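Local structure of xyloglucanase (Paenibacillus pabuli, 2JEP) at residues G322-I327 / A346-A351; Y339-A344 / I387-Q392; I128-D133 / E155-V160. The protein hydrolyses xyloglucan, a polysaccharide of the plant cell wall, and belongs to glycoside hydrolase family 5, whose catalytic domain is a TIM barrel. All coordinates share one frame; numbering follows the deposited sequence. Where two conformers were deposited one is given.

Overall arrangement
All three contacts are buried and mainly apolar. Interactions 1 and 3 show how the (beta/alpha)8 barrel is clad by its helices: the chain at or just past the end of a barrel strand sends a large side chain onto the helix that follows. In interaction 1 an aromatic ring meets a valine methyl in a CH-pi contact, with a threonine hydroxyl beside it; in interaction 3 an isoleucine methyl does the touching. The centres of these two contacts lie about 26 Å apart. Interaction 2, its centre about 19 Å from that of the chain, adds the C-terminal helix 384-393 outside helix 336-353 through three alanines and an isoleucine. It shares helix 336-353 with interaction 1, and the two touch where Arg340 meets Ser326.

Interaction 1. Residues G322-I327 / A346-A351; sequences GEFGSI and AVTAKA
Phe324 meets Val347 and Thr348 where a strand of the TIM barrel is packed under its own helix, inside the beta-alpha-beta unit formed by strand 319-324, helix 336-353 and strand 357-362. All three touching residues are buried, and the 322-327 and 346-351 segments meet through side chains alone.

The apolar part is a CH-pi contact. Val347 CG1 sits over one face of the Phe324 ring, 3.9 Å from the centroid and displaced toward the rim, so that it lies closest to the CG and CD2 side of the ring. This methyl is the branch anti to the backbone N (chi1 170°). Phe324 has CG between its backbone N and carbonyl carbon (chi1 73°), and this torsion lays one ring face against Val347 CG1 with CZ beside Thr348. Pro358 of the next strand also packs against the Phe324 side chain, and Phe305 of helix 298-313 against Val347.

The neighbouring residue Glu323 makes a salt bridge with Arg87 and a hydrogen bond with Tyr266; the adjacent side chains Glu323 and Phe324 thus serve different surroundings, one polar and one mainly apolar.

The polar element at the helix interface is Thr348. Its hydroxyl is engaged by the carbonyl O of Ala344 one turn earlier, and the same OG1 approaches the ring obliquely, 3.5 Å from Phe324 CZ.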
loop_
_atom_site.group_PDB
_atom_site.type_symbol
_atom_site.label_atom_id
_atom_site.label_comp_id
_atom_site.label_asym_id
_atom_site.label_seq_id
_atom_site.Cartn_x
_atom_site.Cartn_y
_atom_site.Cartn_z
ATOM N N GLY A 322 -1.975 -1.365 3.992
ATOM C CA GLY A 322 -1.947 -0.513 2.816
ATOM C C GLY A 322 -2.824 -0.914 1.667
ATOM O O GLY A 322 -3.036 -0.117 0.765
ATOM N N GLU A 323 -3.303 -2.160 1.693
ATOM C CA GLU A 323 -4.292 -2.657 0.722
ATOM C C GLU A 323 -5.156 -3.696 1.401
ATOM O O GLU A 323 -4.654 -4.549 2.128
ATOM C CB GLU A 323 -3.619 -3.359 -0.466
ATOM C CG GLU A 323 -2.650 -2.506 -1.256
ATOM C CD GLU A 323 -1.982 -3.214 -2.412
ATOM O OE1 GLU A 323 -2.456 -4.307 -2.787
ATOM O OE2 GLU A 323 -0.997 -2.645 -2.944
ATOM N N PHE A 324 -6.460 -3.630 1.126
ATOM C CA PHE A 324 -7.378 -4.707 1.440
ATOM C C PHE A 324 -8.584 -4.543 0.503
ATOM O O PHE A 324 -8.842 -3.451 -0.002
ATOM C CB PHE A 324 -7.844 -4.681 2.903
ATOM C CG PHE A 324 -8.826 -3.580 3.210
ATOM C CD1 PHE A 324 -8.388 -2.330 3.541
ATOM C CD2 PHE A 324 -10.191 -3.813 3.207
ATOM C CE1 PHE A 324 -9.289 -1.313 3.794
ATOM C CE2 PHE A 324 -11.076 -2.804 3.472
ATOM C CZ PHE A 324 -10.644 -1.558 3.757
ATOM N N GLY A 325 -9.371 -5.604 0.341
ATOM C CA GLY A 325 -10.586 -5.539 -0.448
ATOM C C GLY A 325 -10.958 -6.888 -1.016
ATOM O O GLY A 325 -10.222 -7.882 -0.864
ATOM N N SER A 326 -12.096 -6.919 -1.714
ATOM C CA SER A 326 -12.597 -8.135 -2.330
ATOM C C SER A 326 -13.162 -7.861 -3.714
ATOM O O SER A 326 -13.780 -6.809 -3.953
ATOM C CB SER A 326 -13.609 -8.834 -1.427
ATOM O OG SER A 326 -14.725 -8.018 -1.143
ATOM N N ILE A 327 -12.940 -8.806 -4.615
ATOM C CA ILE A 327 -13.345 -8.614 -5.996
ATOM C C ILE A 327 -14.836 -8.858 -6.229
ATOM O O ILE A 327 -15.484 -9.673 -5.548
ATOM C CB ILE A 327 -12.527 -9.497 -6.968
ATOM C CG1 ILE A 327 -12.737 -11.015 -6.740
ATOM C CG2 ILE A 327 -11.064 -9.083 -6.909
ATOM C CD1 ILE A 327 -12.096 -11.859 -7.770
ATOM N N ALA A 346 -15.634 -5.243 8.327
ATOM C CA ALA A 346 -14.929 -6.017 9.333
ATOM C C ALA A 346 -13.435 -5.675 9.337
ATOM O O ALA A 346 -12.831 -5.488 10.407
ATOM C CB ALA A 346 -15.166 -7.498 9.116
ATOM N N VAL A 347 -12.819 -5.596 8.155
ATOM C CA VAL A 347 -11.387 -5.293 8.096
ATOM C C VAL A 347 -11.150 -3.882 8.618
ATOM O O VAL A 347 -10.211 -3.638 9.381
ATOM C CB VAL A 347 -10.833 -5.488 6.658
ATOM C CG1 VAL A 347 -9.413 -4.933 6.548
ATOM C CG2 VAL A 347 -10.912 -6.965 6.230
ATOM N N THR A 348 -11.999 -2.933 8.198
ATOM C CA THR A 348 -11.840 -1.536 8.644
ATOM C C THR A 348 -11.989 -1.450 10.158
ATOM O O THR A 348 -11.170 -0.806 10.838
ATOM C CB THR A 348 -12.851 -0.619 7.932
ATOM O OG1 THR A 348 -12.631 -0.702 6.516
ATOM C CG2 THR A 348 -12.718 0.799 8.386
ATOM N N ALA A 349 -13.032 -2.093 10.684
ATOM C CA ALA A 349 -13.284 -2.041 12.133
ATOM C C ALA A 349 -12.155 -2.704 12.896
ATOM O O ALA A 349 -11.818 -2.282 14.000
ATOM C CB ALA A 349 -14.590 -2.735 12.461
ATOM N N LYS A 350 -11.571 -3.768 12.343
ATOM C CA LYS A 350 -10.486 -4.461 13.066
ATOM C C LYS A 350 -9.243 -3.591 13.081
ATOM O O LYS A 350 -8.511 -3.547 14.077
ATOM C CB LYS A 350 -10.179 -5.804 12.409
ATOM C CG LYS A 350 -9.310 -6.717 13.267
ATOM C CD LYS A 350 -9.995 -7.145 14.569
ATOM C CE LYS A 350 -11.120 -8.117 14.316
ATOM N NZ LYS A 350 -11.895 -8.332 15.580
ATOM N N ALA A 351 -8.968 -2.933 11.950
ATOM C CA ALA A 351 -7.887 -1.935 11.935
ATOM C C ALA A 351 -8.124 -0.840 12.973
ATOM O O ALA A 351 -7.205 -0.449 13.710
ATOM C CB ALA A 351 -7.733 -1.322 10.539
#

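Interaction 2. Residues Y339-A344 / I387-Q392; sequences YRAAYA and INAIMQ
Ala341 faces Ala389 and Ala344 faces Ile390 across two helices whose backbones come close to each other, with CA atoms 5.5 Å apart in the first pair and 5.7 Å in the second. Small residues make this approach possible: three of the four that touch are alanines, and a single methyl is all that each of them has to place between the helices.

The first pair combines a methyl-methyl contact with a side-chain-to-backbone one. Ala389 CB, directed toward helix 336-353, lies 3.9 Å from Ala341 CB. The same methyl also comes to 3.3 Å from the carbonyl O of Ala341, so one carbon rests against both the side chain and the main chain of its partner. This is close packing of a methyl on a helical backbone, of the kind that alanine permits in tightly apposed helices.

One turn farther along helix 336-353, Ala344 directs its methyl toward the other helix and meets the longer side chain of Ile390 partway along it. The atom touched is CG1, 3.8 Å from Ala344 CB. This branch lies anti to the carbonyl carbon of Ile390 and beside its backbone N (chi1 -68°), which turns the CG1 methylene to Ala344. Ile386 touches Ala344 as well, so isoleucines one turn apart on helix 384-393 both pack on this alanine.

The 339-344 segment makes contacts on more than one side. While Ala341 and Ala344 serve the C-terminal helix 384-393, Tyr343 points away from it to make edge-to-face contacts with Trp282 and with Phe271 of the short helix 269-272. Farther along, Ile390 also touches Thr348, which in turn packs on Pro358 of strand 357-362, so helix 336-353 lies between the C-terminal helix and the barrel.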
loop_
_atom_site.group_PDB
_atom_site.type_symbol
_atom_site.label_atom_id
_atom_site.label_comp_id
_atom_site.label_asym_id
_atom_site.label_seq_id
_atom_site.Cartn_x
_atom_site.Cartn_y
_atom_site.Cartn_z
ATOM N N TYR A 339 -21.552 -9.339 1.024
ATOM C CA TYR A 339 -20.328 -9.840 1.658
ATOM C C TYR A 339 -19.108 -8.981 1.422
ATOM O O TYR A 339 -18.246 -8.896 2.286
ATOM C CB TYR A 339 -20.100 -11.345 1.322
ATOM C CG TYR A 339 -21.391 -12.063 1.612
ATOM C CD1 TYR A 339 -21.869 -12.120 2.916
ATOM C CD2 TYR A 339 -22.240 -12.445 0.585
ATOM C CE1 TYR A 339 -23.108 -12.605 3.202
ATOM C CE2 TYR A 339 -23.497 -12.958 0.866
ATOM C CZ TYR A 339 -23.931 -13.007 2.175
ATOM O OH TYR A 339 -25.199 -13.459 2.503
ATOM N N ARG A 340 -19.036 -8.339 0.255
ATOM C CA ARG A 340 -17.972 -7.370 0.053
ATOM C C ARG A 340 -18.077 -6.234 1.052
ATOM O O ARG A 340 -17.085 -5.769 1.596
ATOM C CB ARG A 340 -17.967 -6.865 -1.393
ATOM C CG ARG A 340 -17.739 -8.001 -2.402
ATOM C CD ARG A 340 -17.033 -7.538 -3.663
ATOM N NE ARG A 340 -17.816 -6.532 -4.351
ATOM C CZ ARG A 340 -17.324 -5.581 -5.162
ATOM N NH1 ARG A 340 -16.016 -5.420 -5.385
ATOM N NH2 ARG A 340 -18.166 -4.768 -5.747
ATOM N N ALA A 341 -19.298 -5.778 1.300
ATOM C CA ALA A 341 -19.528 -4.782 2.320
ATOM C C ALA A 341 -19.164 -5.325 3.694
ATOM O O ALA A 341 -18.466 -4.655 4.457
ATOM C CB ALA A 341 -20.979 -4.297 2.280
ATOM N N ALA A 342 -19.662 -6.517 4.045
ATOM C CA ALA A 342 -19.381 -7.082 5.380
ATOM C C ALA A 342 -17.887 -7.233 5.610
ATOM O O ALA A 342 -17.387 -6.939 6.703
ATOM C CB ALA A 342 -20.108 -8.416 5.567
ATOM N N TYR A 343 -17.175 -7.711 4.595
ATOM C CA TYR A 343 -15.718 -7.896 4.684
ATOM C C TYR A 343 -15.030 -6.551 4.851
ATOM O O TYR A 343 -14.172 -6.390 5.709
ATOM C CB TYR A 343 -15.227 -8.567 3.412
ATOM C CG TYR A 343 -13.773 -8.932 3.340
ATOM C CD1 TYR A 343 -13.258 -9.925 4.113
ATOM C CD2 TYR A 343 -12.927 -8.292 2.484
ATOM C CE1 TYR A 343 -11.960 -10.315 4.026
ATOM C CE2 TYR A 343 -11.594 -8.647 2.393
ATOM C CZ TYR A 343 -11.104 -9.671 3.161
ATOM O OH TYR A 343 -9.774 -10.009 3.032
ATOM N N ALA A 344 -15.415 -5.560 4.050
ATOM C CA ALA A 344 -14.762 -4.268 4.143
ATOM C C ALA A 344 -14.999 -3.642 5.507
ATOM O O ALA A 344 -14.090 -3.048 6.098
ATOM C CB ALA A 344 -15.247 -3.306 3.037
ATOM N N ILE A 387 -18.705 1.691 0.467
ATOM C CA ILE A 387 -18.178 2.890 1.089
ATOM C C ILE A 387 -18.793 3.081 2.453
ATOM O O ILE A 387 -18.099 3.369 3.441
ATOM C CB ILE A 387 -18.446 4.146 0.208
ATOM C CG1 ILE A 387 -17.649 4.042 -1.089
ATOM C CG2 ILE A 387 -18.088 5.431 0.947
ATOM C CD1 ILE A 387 -17.975 5.109 -2.141
ATOM N N ASN A 388 -20.108 2.925 2.524
ATOM C CA ASN A 388 -20.776 3.111 3.817
ATOM C C ASN A 388 -20.268 2.107 4.854
ATOM O O ASN A 388 -20.139 2.424 6.034
ATOM C CB ASN A 388 -22.301 2.961 3.691
ATOM C CG ASN A 388 -22.963 4.111 2.978
ATOM O OD1 ASN A 388 -22.373 5.158 2.791
ATOM N ND2 ASN A 388 -24.215 3.913 2.585
ATOM N N ALA A 389 -20.036 0.865 4.420
ATOM C CA ALA A 389 -19.523 -0.185 5.306
ATOM C C ALA A 389 -18.149 0.195 5.876
ATOM O O ALA A 389 -17.896 0.050 7.068
ATOM C CB ALA A 389 -19.468 -1.505 4.544
ATOM N N ILE A 390 -17.270 0.731 5.032
ATOM C CA ILE A 390 -15.967 1.189 5.488
ATOM C C ILE A 390 -16.155 2.301 6.523
ATOM O O ILE A 390 -15.497 2.335 7.569
ATOM C CB ILE A 390 -15.089 1.673 4.293
ATOM C CG1 ILE A 390 -14.712 0.472 3.411
ATOM C CG2 ILE A 390 -13.834 2.429 4.773
ATOM C CD1 ILE A 390 -14.085 0.855 2.061
ATOM N N MET A 391 -16.987 3.286 6.200
ATOM C CA MET A 391 -17.143 4.402 7.106
ATOM C C MET A 391 -17.801 3.987 8.427
ATOM O O MET A 391 -17.426 4.489 9.482
ATOM C CB MET A 391 -17.857 5.559 6.419
ATOM C CG MET A 391 -17.091 6.061 5.185
ATOM S SD MET A 391 -15.433 6.703 5.554
ATOM C CE MET A 391 -14.640 6.541 3.948
ATOM N N GLN A 392 -18.724 3.039 8.379
ATOM C CA GLN A 392 -19.278 2.476 9.619
ATOM C C GLN A 392 -18.179 1.804 10.436
ATOM O O GLN A 392 -18.150 1.892 11.664
ATOM C CB GLN A 392 -20.375 1.451 9.331
ATOM C CG GLN A 392 -21.644 2.065 8.782
ATOM C CD GLN A 392 -22.551 1.048 8.134
ATOM O OE1 GLN A 392 -22.365 -0.169 8.307
ATOM N NE2 GLN A 392 -23.534 1.526 7.361
#

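Interaction 3. Residues I128-D133 / E155-V160; sequences INIHGD and EKYKKV
Ile130 packs against Tyr157 and Val160 in a buried, purely apolar contact between the loop leaving barrel strand 125-128 and the outer helix 150-167, which follows it in the TIM-barrel fold. The methyl at the end of the isoleucine does all the touching. Ile130 CD1 approaches Val160 CG1 to 3.8 Å and Tyr157 CE1 to 4.1 Å, thus bridging two residues on successive turns of the helix. Its CG1-CD1 arm is extended (chi2 -179°), which gives CD1 the reach to meet both. The tyrosine ring receives the methyl obliquely, and its hydroxyl is hydrogen-bonded beyond the contact to the carbonyl O of Ser179.

The residues flanking Ile130 are polar and bonded to each other: Asn129 ND2 donates to His131 ND1 (3.0 Å, 162° at the hydrogen), a bond close to both the amide and the imidazole planes, which should restrain the rotation of that ring. Asn129 OD1 accepts from Val90 N.

Around the contact, Trp161 and Ile164 of helix 150-167 also touch Ile130. Tyr157 also touches Ile205 and Phe206 of helix 193-211, joining that helix to the same layer, while Ile128 is backbone-bonded to the adjacent strand 175-178.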
loop_
_atom_site.group_PDB
_atom_site.type_symbol
_atom_site.label_atom_id
_atom_site.label_comp_id
_atom_site.label_asym_id
_atom_site.label_seq_id
_atom_site.Cartn_x
_atom_site.Cartn_y
_atom_site.Cartn_z
ATOM N N ILE A 128 3.345 7.705 -1.304
ATOM C CA ILE A 128 3.921 7.339 -2.605
ATOM C C ILE A 128 4.964 6.251 -2.384
ATOM O O ILE A 128 5.666 6.245 -1.376
ATOM C CB ILE A 128 4.534 8.521 -3.377
ATOM C CG1 ILE A 128 5.641 9.218 -2.593
ATOM C CG2 ILE A 128 3.429 9.456 -3.794
ATOM C CD1 ILE A 128 6.319 10.348 -3.375
ATOM N N ASN A 129 5.060 5.310 -3.321
ATOM C CA ASN A 129 5.945 4.157 -3.157
ATOM C C ASN A 129 6.780 3.885 -4.413
ATOM O O ASN A 129 6.808 4.709 -5.340
ATOM C CB ASN A 129 5.132 2.931 -2.730
ATOM C CG ASN A 129 4.286 2.347 -3.843
ATOM O OD1 ASN A 129 4.358 2.799 -4.978
ATOM N ND2 ASN A 129 3.510 1.310 -3.527
ATOM N N ILE A 130 7.502 2.762 -4.415
ATOM C CA ILE A 130 8.066 2.170 -5.635
ATOM C C ILE A 130 7.370 0.831 -5.769
ATOM O O ILE A 130 7.463 -0.012 -4.882
ATOM C CB ILE A 130 9.588 2.021 -5.555
ATOM C CG1 ILE A 130 10.251 3.398 -5.473
ATOM C CG2 ILE A 130 10.097 1.174 -6.731
ATOM C CD1 ILE A 130 11.791 3.353 -5.407
ATOM N N HIS A 131 6.604 0.648 -6.853
ATOM C CA HIS A 131 5.581 -0.403 -6.876
ATOM C C HIS A 131 5.918 -1.581 -7.790
ATOM O O HIS A 131 6.374 -2.649 -7.320
ATOM C CB HIS A 131 4.230 0.252 -7.214
ATOM C CG HIS A 131 3.038 -0.583 -6.887
ATOM N ND1 HIS A 131 2.314 -0.423 -5.721
ATOM C CD2 HIS A 131 2.427 -1.573 -7.580
ATOM C CE1 HIS A 131 1.302 -1.272 -5.722
ATOM N NE2 HIS A 131 1.356 -1.995 -6.828
ATOM N N GLY A 132 5.746 -1.415 -9.100
ATOM C CA GLY A 132 5.988 -2.549 -10.006
ATOM C C GLY A 132 7.437 -3.022 -10.028
ATOM O O GLY A 132 7.730 -4.181 -10.331
ATOM N N ASP A 133 8.354 -2.093 -9.725
ATOM C CA ASP A 133 9.763 -2.353 -9.845
ATOM C C ASP A 133 10.247 -3.509 -8.985
ATOM O O ASP A 133 11.287 -4.083 -9.277
ATOM C CB ASP A 133 10.561 -1.113 -9.448
ATOM C CG ASP A 133 10.206 0.114 -10.262
ATOM O OD1 ASP A 133 9.022 0.522 -10.258
ATOM O OD2 ASP A 133 11.127 0.680 -10.920
ATOM N N GLU A 155 22.558 0.242 -5.328
ATOM C CA GLU A 155 22.956 1.567 -5.744
ATOM C C GLU A 155 21.882 2.265 -6.562
ATOM O O GLU A 155 21.627 3.439 -6.384
ATOM C CB GLU A 155 24.274 1.483 -6.532
ATOM C CG GLU A 155 24.822 2.798 -7.044
ATOM C CD GLU A 155 25.285 3.765 -5.996
ATOM O OE1 GLU A 155 25.548 3.343 -4.847
ATOM O OE2 GLU A 155 25.427 4.984 -6.357
ATOM N N LYS A 156 21.254 1.537 -7.466
ATOM C CA LYS A 156 20.147 2.077 -8.243
ATOM C C LYS A 156 19.031 2.531 -7.323
ATOM O O LYS A 156 18.471 3.610 -7.479
ATOM C CB LYS A 156 19.655 1.013 -9.212
ATOM C CG LYS A 156 18.524 1.434 -10.158
ATOM C CD LYS A 156 18.315 0.368 -11.239
ATOM C CE LYS A 156 17.178 0.675 -12.177
ATOM N NZ LYS A 156 17.159 -0.319 -13.302
ATOM N N TYR A 157 18.678 1.680 -6.367
ATOM C CA TYR A 157 17.631 2.011 -5.409
ATOM C C TYR A 157 17.946 3.279 -4.609
ATOM O O TYR A 157 17.092 4.162 -4.446
ATOM C CB TYR A 157 17.428 0.799 -4.498
ATOM C CG TYR A 157 16.310 0.900 -3.495
ATOM C CD1 TYR A 157 14.981 0.856 -3.901
ATOM C CD2 TYR A 157 16.576 0.976 -2.137
ATOM C CE1 TYR A 157 13.954 0.865 -2.980
ATOM C CE2 TYR A 157 15.553 1.002 -1.209
ATOM C CZ TYR A 157 14.236 0.943 -1.623
ATOM O OH TYR A 157 13.227 0.974 -0.673
ATOM N N LYS A 158 19.180 3.378 -4.108
ATOM C CA LYS A 158 19.625 4.580 -3.445
ATOM C C LYS A 158 19.442 5.811 -4.333
ATOM O O LYS A 158 18.899 6.829 -3.906
ATOM C CB LYS A 158 21.089 4.431 -3.003
ATOM C CG LYS A 158 21.700 5.705 -2.366
ATOM C CD LYS A 158 23.190 5.487 -2.132
ATOM C CE LYS A 158 23.958 6.711 -1.743
ATOM N NZ LYS A 158 25.399 6.321 -1.679
ATOM N N LYS A 159 19.953 5.747 -5.563
ATOM C CA LYS A 159 19.895 6.912 -6.442
ATOM C C LYS A 159 18.455 7.291 -6.796
ATOM O O LYS A 159 18.136 8.485 -6.892
ATOM C CB LYS A 159 20.722 6.652 -7.712
ATOM C CG LYS A 159 22.225 6.590 -7.483
ATOM C CD LYS A 159 22.793 7.959 -7.073
ATOM C CE LYS A 159 24.311 8.054 -7.200
ATOM N NZ LYS A 159 24.718 9.477 -6.910
ATOM N N VAL A 160 17.592 6.283 -6.989
ATOM C CA VAL A 160 16.189 6.532 -7.283
ATOM C C VAL A 160 15.530 7.213 -6.087
ATOM O O VAL A 160 14.884 8.249 -6.252
ATOM C CB VAL A 160 15.502 5.227 -7.707
ATOM C CG1 VAL A 160 13.974 5.364 -7.714
ATOM C CG2 VAL A 160 16.034 4.818 -9.074
#